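PDB 5IPW: oligopeptide ABC transporter, periplasmic oligopeptide-binding protein, putative, which probably binds oligopeptides in the periplasm and hands them to an ABC transporter for uptake. Local coordinates for residues A[282-285]-A[286-289]; A[314-317]-A[318-322]; A[614-617]-A[618-621]. One frame throughout, in Å; residues are numbered along the deposited sequence.

Three local contacts lie in series along the chain. Contact 1 caps the start of helix 285-293, and contact 2 lies further on, within helix 311-324. Their centres are about 17 Å apart, and the two helices meet where Leu289 CD1 packs against Leu317 CD2 at 4.0 Å. Contact 3 is a tight turn after strand 613-614, its centre about 4 Å from the centre of the chain; it touches neither of the others, with nearest atoms about 14 Å from contact 1 and about 12 Å from contact 2. Strand 326-333 links the last two: Met318 packs on it, and Thr614 is hydrogen-bonded to its Ile332.

Contact 1 of 3, residues A[282-285]-A[286-289]; sequences VKND and EVIL
Val282 lays its two methyls against the first turn of helix 285-293, one on each of two neighbouring residues. CG1 meets Val287 CG1 at 3.8 Å, the two valines sliding past each other in opposite directions. CG2 reaches Ile288 CG1 at 3.7 Å, and here the side chains cross at about a right angle. Strand 62-67 closes over this apolar patch, with Val66 touching both Val282 and Ile288.

Asn284 does the polar work. Its CG is turned between the backbone N and the carbonyl carbon (chi1 57°), which swings the amide back over the helix start and brings OD1 to the first backbone N-H groups of the helix. Val287 N donates to OD1 at 2.8 Å with an N-H...O angle of 150°, the donor tilted from the carbonyl plane. Glu286 N also lies 2.8 Å from the same OD1, but its bond is weak because the angle is poor. The amide's other end, ND2, sits beside Val287 CG2 at 3.8 Å; Val287 thus touches both sides, CG1 on Val282 and CG2 beside the amide of Asn284. Glu286 bends at chi2 and brings its carboxylate back near that amide, the two planes 36° apart, but oxygen faces oxygen there and no hydrogen bond joins OE1 to OD1.

One residue on, Asp285 O takes a good i to i+4 bond from Leu289 N at 3.0 Å. The Asp285 carboxylate has its partner outside the cap: OD1 forms a salt bridge with Lys68, and that lysine also touches Ile288. Beyond the cap, Ile288 reaches Ile304 of helix 304-307. Together these contacts make an asparagine N-cap at the junction of strand 276-281 with helix 285-293, its side-chain oxygen standing in for the carbonyl that a preceding helical turn would have supplied.

Contact 2 of 3, residues A[314-317]-A[318-322]; sequences FTLL and MENSQ
A Met-aromatic contact one turn apart on helix 311-324 brings Met318 alongside the Phe314 ring, both side chains pointing the same way. CG does the closer touching: it sits over one face, 3.9 Å from the centroid of the Phe314 ring and 17° off its normal, displaced toward the rim, as a CH-pi contact. The sulfur follows obliquely rather than squarely above the ring, with Met318 SD 3.7 Å from Phe314 CZ at its far corner. Phe314 CG is anti to its backbone N (chi1 -179°), which stands the ring up beside the residue one turn later, while the methionine bends at chi2 and chi3 to bring its thioether across that corner. Beyond this pair, Met318 packs on Val328 and Lys330 of strand 326-333, and the ring meets Leu382 and Leu596 from loops.

The pairs lie along regular alpha-helical i to i+4 bonds. Met318 N donates to Phe314 O, and Glu319 N reaches Thr315 O at 2.7 Å, almost straight at 175°. Alongside, Thr315 CG2 and Glu319 CG run side by side, 3.8 Å apart.

On another flank, Asn320 doubles the bonding at Leu316 O. Its backbone N and its side-chain ND2 approach this oxygen from opposite faces of the carbonyl plane, ND2 at 2.9 Å, and the oxygen lies close to the plane of the asparagine amide, which fixes the rotation of that group. Further along, Met318 O likewise takes two bonds from a single residue, Ser321 N and Ser321 OG, the hydroxyl at 2.6 Å and in the carbonyl plane. Leu317, buried, packs on helix 285-293, where Leu316 and Asn320 touch Ile293.

Contact 3 of 3, residues A[614-617]-A[618-621]; sequences TDDV and LRTP
A chi1 of 175° carries the Asp616 carboxylate to the side of CB far from its own backbone N, where it lies alongside Arg619, whose chain bends at both chi2 and chi3 and curls back to meet it. Arg619 NH1 and Asp616 OD1 make a salt bridge at 3.3 Å. The carboxylate oxygen approaches the guanidinium edge in its plane, yet the two flat groups stand 80° apart, nearly perpendicular. NH1 also donates to Asp616 O at 3.2 Å, so one nitrogen serves both the side chain and the backbone of the aspartate.

Residues 616 to 619 form a type I beta turn, closed by Arg619 N donating to Asp616 O at 2.9 Å. That carbonyl oxygen is therefore gripped twice by the same arginine, NH1 and N coming from opposite faces of its plane. The turn follows strand 613-614 and leads into a cis peptide bond before Pro621.

Thr620 ties the outgoing chain back to the incoming one. Its OG1 takes a weak bond from Asp615 N at 3.3 Å, and its backbone N gives another weak one to Asp615 O, while Thr620 CG2 packs against Thr614 CG2 at 3.8 Å. Leu618 N adds a third weak bond, to Asp615 O.

Outside partners share the polar ends: Asp616 OD2 pairs with Lys78 and OD1 hydrogen-bonds Tyr184 OH, while Arg619 NE pairs with Glu81. With alanine in the arginine's place, Glu81 would probably lose this partner, Asp616 would be left to Lys78, Asp616 O would lose its second donor, and a gap would open beside Tyr184. Val617 O is held by Trp87 NE1, and Thr614 OG1 by Ile332 O of the adjoining strand 326-333.

Contact 1 of 3, residues A[282-285]-A[286-289]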
loop_
_atom_site.group_PDB
_atom_site.type_symbol
_atom_site.label_atom_id
_atom_site.label_comp_id
_atom_site.label_asym_id
_atom_site.label_seq_id
_atom_site.Cartn_x
_atom_site.Cartn_y
_atom_site.Cartn_z
ATOM N N VAL A 282 12.343 -22.380 0.331
ATOM C CA VAL A 282 12.420 -22.787 1.716
ATOM C C VAL A 282 11.064 -23.313 2.171
ATOM O O VAL A 282 10.019 -22.909 1.656
ATOM C CB VAL A 282 12.883 -21.640 2.641
ATOM C CG1 VAL A 282 14.319 -21.251 2.329
ATOM C CG2 VAL A 282 11.955 -20.435 2.543
ATOM N N LYS A 283 11.096 -24.198 3.161
ATOM C CA LYS A 283 9.917 -24.951 3.557
ATOM C C LYS A 283 9.006 -24.192 4.522
ATOM O O LYS A 283 7.805 -24.447 4.550
ATOM C CB LYS A 283 10.349 -26.279 4.176
ATOM C CG LYS A 283 9.309 -27.382 4.063
ATOM C CD LYS A 283 9.851 -28.722 4.539
ATOM C CE LYS A 283 10.926 -29.270 3.608
ATOM N NZ LYS A 283 11.255 -30.689 3.923
ATOM N N ASN A 284 9.563 -23.262 5.298
ATOM C CA ASN A 284 8.814 -22.616 6.391
ATOM C C ASN A 284 9.490 -21.359 6.926
ATOM O O ASN A 284 10.658 -21.106 6.640
ATOM C CB ASN A 284 8.628 -23.608 7.553
ATOM C CG ASN A 284 9.958 -24.154 8.074
ATOM O OD1 ASN A 284 10.746 -23.424 8.675
ATOM N ND2 ASN A 284 10.213 -25.436 7.837
ATOM N N ASP A 285 8.752 -20.602 7.736
ATOM C CA ASP A 285 9.280 -19.411 8.411
ATOM C C ASP A 285 10.579 -19.648 9.168
ATOM O O ASP A 285 11.425 -18.752 9.237
ATOM C CB ASP A 285 8.261 -18.859 9.410
ATOM C CG ASP A 285 7.113 -18.133 8.741
ATOM O OD1 ASP A 285 7.235 -17.765 7.547
ATOM O OD2 ASP A 285 6.089 -17.920 9.425
ATOM N N GLU A 286 10.727 -20.841 9.743
ATOM C CA GLU A 286 11.854 -21.139 10.622
ATOM C C GLU A 286 13.164 -21.292 9.858
ATOM O O GLU A 286 14.209 -20.888 10.347
ATOM C CB GLU A 286 11.573 -22.382 11.488
ATOM C CG GLU A 286 10.545 -22.149 12.595
ATOM C CD GLU A 286 9.109 -22.082 12.100
ATOM O OE1 GLU A 286 8.776 -22.765 11.104
ATOM O OE2 GLU A 286 8.307 -21.346 12.716
ATOM N N VAL A 287 13.116 -21.856 8.661
ATOM C CA VAL A 287 14.298 -21.859 7.788
ATOM C C VAL A 287 14.670 -20.413 7.390
ATOM O O VAL A 287 15.846 -20.083 7.237
ATOM C CB VAL A 287 14.075 -22.706 6.517
ATOM C CG1 VAL A 287 15.322 -22.714 5.638
ATOM C CG2 VAL A 287 13.699 -24.134 6.885
ATOM N N ILE A 288 13.666 -19.555 7.238
ATOM C CA ILE A 288 13.895 -18.153 6.887
ATOM C C ILE A 288 14.661 -17.435 7.997
ATOM O O ILE A 288 15.617 -16.699 7.741
ATOM C CB ILE A 288 12.564 -17.414 6.597
ATOM C CG1 ILE A 288 11.925 -17.965 5.316
ATOM C CG2 ILE A 288 12.789 -15.913 6.459
ATOM C CD1 ILE A 288 10.487 -17.537 5.100
ATOM N N LEU A 289 14.238 -17.660 9.233
ATOM C CA LEU A 289 14.823 -16.961 10.359
ATOM C C LEU A 289 16.261 -17.407 10.612
ATOM O O LEU A 289 17.120 -16.590 10.922
ATOM C CB LEU A 289 13.958 -17.158 11.597
ATOM C CG LEU A 289 14.224 -16.251 12.799
ATOM C CD1 LEU A 289 14.610 -14.829 12.410
ATOM C CD2 LEU A 289 12.991 -16.235 13.691
#

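Contact 2 of 3, residues A[314-317]-A[318-322]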
loop_
_atom_site.group_PDB
_atom_site.type_symbol
_atom_site.label_atom_id
_atom_site.label_comp_id
_atom_site.label_asym_id
_atom_site.label_seq_id
_atom_site.Cartn_x
_atom_site.Cartn_y
_atom_site.Cartn_z
ATOM N N PHE A 314 12.256 -10.449 16.745
ATOM C CA PHE A 314 12.950 -9.171 16.679
ATOM C C PHE A 314 14.225 -9.152 17.531
ATOM O O PHE A 314 15.290 -8.755 17.058
ATOM C CB PHE A 314 12.022 -8.042 17.114
ATOM C CG PHE A 314 12.662 -6.697 17.039
ATOM C CD1 PHE A 314 12.963 -6.135 15.807
ATOM C CD2 PHE A 314 12.997 -6.006 18.193
ATOM C CE1 PHE A 314 13.575 -4.899 15.725
ATOM C CE2 PHE A 314 13.608 -4.766 18.121
ATOM C CZ PHE A 314 13.899 -4.212 16.885
ATOM N N THR A 315 14.107 -9.581 18.785
ATOM C CA THR A 315 15.264 -9.707 19.677
ATOM C C THR A 315 16.359 -10.539 19.022
ATOM O O THR A 315 17.521 -10.139 18.972
ATOM C CB THR A 315 14.873 -10.378 21.013
ATOM O OG1 THR A 315 14.020 -9.502 21.758
ATOM C CG2 THR A 315 16.111 -10.706 21.862
ATOM N N LEU A 316 15.968 -11.697 18.515
ATOM C CA LEU A 316 16.907 -12.621 17.910
ATOM C C LEU A 316 17.630 -12.015 16.702
ATOM O O LEU A 316 18.832 -12.219 16.526
ATOM C CB LEU A 316 16.178 -13.905 17.513
ATOM C CG LEU A 316 17.007 -15.183 17.545
ATOM C CD1 LEU A 316 17.453 -15.485 18.967
ATOM C CD2 LEU A 316 16.190 -16.345 17.002
ATOM N N LEU A 317 16.895 -11.272 15.876
ATOM C CA LEU A 317 17.485 -10.572 14.722
ATOM C C LEU A 317 18.494 -9.537 15.181
ATOM O O LEU A 317 19.597 -9.441 14.648
ATOM C CB LEU A 317 16.397 -9.875 13.897
ATOM C CG LEU A 317 15.479 -10.780 13.073
ATOM C CD1 LEU A 317 14.168 -10.079 12.766
ATOM C CD2 LEU A 317 16.163 -11.229 11.792
ATOM N N MET A 318 18.104 -8.761 16.181
ATOM C CA MET A 318 18.996 -7.763 16.756
ATOM C C MET A 318 20.226 -8.426 17.362
ATOM O O MET A 318 21.350 -8.114 16.970
ATOM C CB MET A 318 18.260 -6.921 17.801
ATOM C CG MET A 318 17.110 -6.105 17.223
ATOM S SD MET A 318 17.524 -4.498 16.501
ATOM C CE MET A 318 19.259 -4.622 16.037
ATOM N N GLU A 319 20.007 -9.372 18.278
ATOM C CA GLU A 319 21.111 -10.080 18.950
ATOM C C GLU A 319 22.093 -10.670 17.951
ATOM O O GLU A 319 23.290 -10.708 18.210
ATOM C CB GLU A 319 20.589 -11.197 19.855
ATOM C CG GLU A 319 19.793 -10.728 21.072
ATOM C CD GLU A 319 20.635 -10.053 22.142
ATOM O OE1 GLU A 319 21.890 -10.068 22.047
ATOM O OE2 GLU A 319 20.025 -9.508 23.091
ATOM N N ASN A 320 21.598 -11.111 16.800
ATOM C CA ASN A 320 22.469 -11.730 15.802
ATOM C C ASN A 320 23.043 -10.831 14.703
ATOM O O ASN A 320 23.835 -11.312 13.878
ATOM C CB ASN A 320 21.749 -12.913 15.167
ATOM C CG ASN A 320 21.789 -14.140 16.046
ATOM O OD1 ASN A 320 22.695 -14.955 15.926
ATOM N ND2 ASN A 320 20.819 -14.270 16.934
ATOM N N SER A 321 22.675 -9.546 14.686
ATOM C CA SER A 321 23.168 -8.625 13.649
ATOM C C SER A 321 24.682 -8.625 13.592
ATOM O O SER A 321 25.271 -8.770 12.519
ATOM C CB SER A 321 22.636 -7.199 13.854
ATOM O OG SER A 321 22.727 -6.765 15.194
ATOM N N GLN A 322 25.304 -8.518 14.758
ATOM C CA GLN A 322 26.754 -8.406 14.849
ATOM C C GLN A 322 27.432 -9.657 14.281
ATOM O O GLN A 322 28.235 -9.565 13.351
ATOM C CB GLN A 322 27.164 -8.145 16.303
ATOM C CG GLN A 322 28.073 -6.944 16.492
ATOM C CD GLN A 322 29.466 -7.166 15.937
ATOM O OE1 GLN A 322 30.016 -8.268 16.031
ATOM N NE2 GLN A 322 30.054 -6.118 15.362
#

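Contact 3 of 3, residues A[614-617]-A[618-621]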
loop_
_atom_site.group_PDB
_atom_site.type_symbol
_atom_site.label_atom_id
_atom_site.label_comp_id
_atom_site.label_asym_id
_atom_site.label_seq_id
_atom_site.Cartn_x
_atom_site.Cartn_y
_atom_site.Cartn_z
ATOM N N THR A 614 5.775 0.659 5.256
ATOM C CA THR A 614 5.525 -0.511 4.431
ATOM C C THR A 614 4.036 -0.776 4.324
ATOM O O THR A 614 3.327 -0.735 5.325
ATOM C CB THR A 614 6.210 -1.748 5.027
ATOM O OG1 THR A 614 5.581 -2.096 6.263
ATOM C CG2 THR A 614 7.673 -1.466 5.275
ATOM N N ASP A 615 3.580 -1.059 3.106
ATOM C CA ASP A 615 2.163 -1.269 2.805
ATOM C C ASP A 615 2.071 -1.887 1.404
ATOM O O ASP A 615 2.966 -1.689 0.585
ATOM C CB ASP A 615 1.406 0.074 2.857
ATOM C CG ASP A 615 -0.072 -0.074 3.259
ATOM O OD1 ASP A 615 -0.530 -1.211 3.524
ATOM O OD2 ASP A 615 -0.779 0.964 3.313
ATOM N N ASP A 616 1.007 -2.637 1.127
ATOM C CA ASP A 616 0.842 -3.261 -0.197
ATOM C C ASP A 616 0.595 -2.205 -1.284
ATOM O O ASP A 616 1.055 -2.352 -2.413
ATOM C CB ASP A 616 -0.282 -4.310 -0.184
ATOM C CG ASP A 616 -0.558 -4.903 -1.573
ATOM O OD1 ASP A 616 -1.334 -4.296 -2.348
ATOM O OD2 ASP A 616 -0.011 -5.983 -1.888
ATOM N N VAL A 617 -0.122 -1.147 -0.934
ATOM C CA VAL A 617 -0.370 -0.029 -1.845
ATOM C C VAL A 617 0.913 0.635 -2.352
ATOM O O VAL A 617 0.953 1.116 -3.483
ATOM C CB VAL A 617 -1.302 1.028 -1.199
ATOM C CG1 VAL A 617 -0.761 1.503 0.147
ATOM C CG2 VAL A 617 -1.529 2.211 -2.130
ATOM N N LEU A 618 1.956 0.658 -1.528
ATOM C CA LEU A 618 3.245 1.224 -1.937
ATOM C C LEU A 618 4.163 0.179 -2.575
ATOM O O LEU A 618 5.316 0.469 -2.914
ATOM C CB LEU A 618 3.946 1.862 -0.740
ATOM C CG LEU A 618 3.182 2.945 0.021
ATOM C CD1 LEU A 618 3.981 3.370 1.244
ATOM C CD2 LEU A 618 2.887 4.145 -0.866
ATOM N N ARG A 619 3.649 -1.035 -2.732
ATOM C CA ARG A 619 4.359 -2.123 -3.413
ATOM C C ARG A 619 5.659 -2.497 -2.702
ATOM O O ARG A 619 6.586 -2.989 -3.330
ATOM C CB ARG A 619 4.641 -1.750 -4.881
ATOM C CG ARG A 619 3.471 -1.122 -5.637
ATOM C CD ARG A 619 2.210 -1.966 -5.569
ATOM N NE ARG A 619 2.427 -3.285 -6.151
ATOM C CZ ARG A 619 1.773 -4.395 -5.813
ATOM N NH1 ARG A 619 0.838 -4.382 -4.872
ATOM N NH2 ARG A 619 2.067 -5.534 -6.419
ATOM N N THR A 620 5.716 -2.276 -1.391
ATOM C CA THR A 620 6.939 -2.503 -0.634
ATOM C C THR A 620 7.483 -3.895 -0.958
ATOM O O THR A 620 6.720 -4.847 -0.999
ATOM C CB THR A 620 6.689 -2.330 0.876
ATOM O OG1 THR A 620 6.280 -0.980 1.134
ATOM C CG2 THR A 620 7.939 -2.606 1.682
ATOM N N PRO A 621 8.802 -4.015 -1.207
ATOM C CA PRO A 621 9.858 -3.016 -1.085
ATOM C C PRO A 621 10.129 -2.145 -2.315
ATOM O O PRO A 621 11.133 -1.444 -2.323
ATOM C CB PRO A 621 11.085 -3.878 -0.798
ATOM C CG PRO A 621 10.860 -5.081 -1.650
ATOM C CD PRO A 621 9.362 -5.311 -1.646
#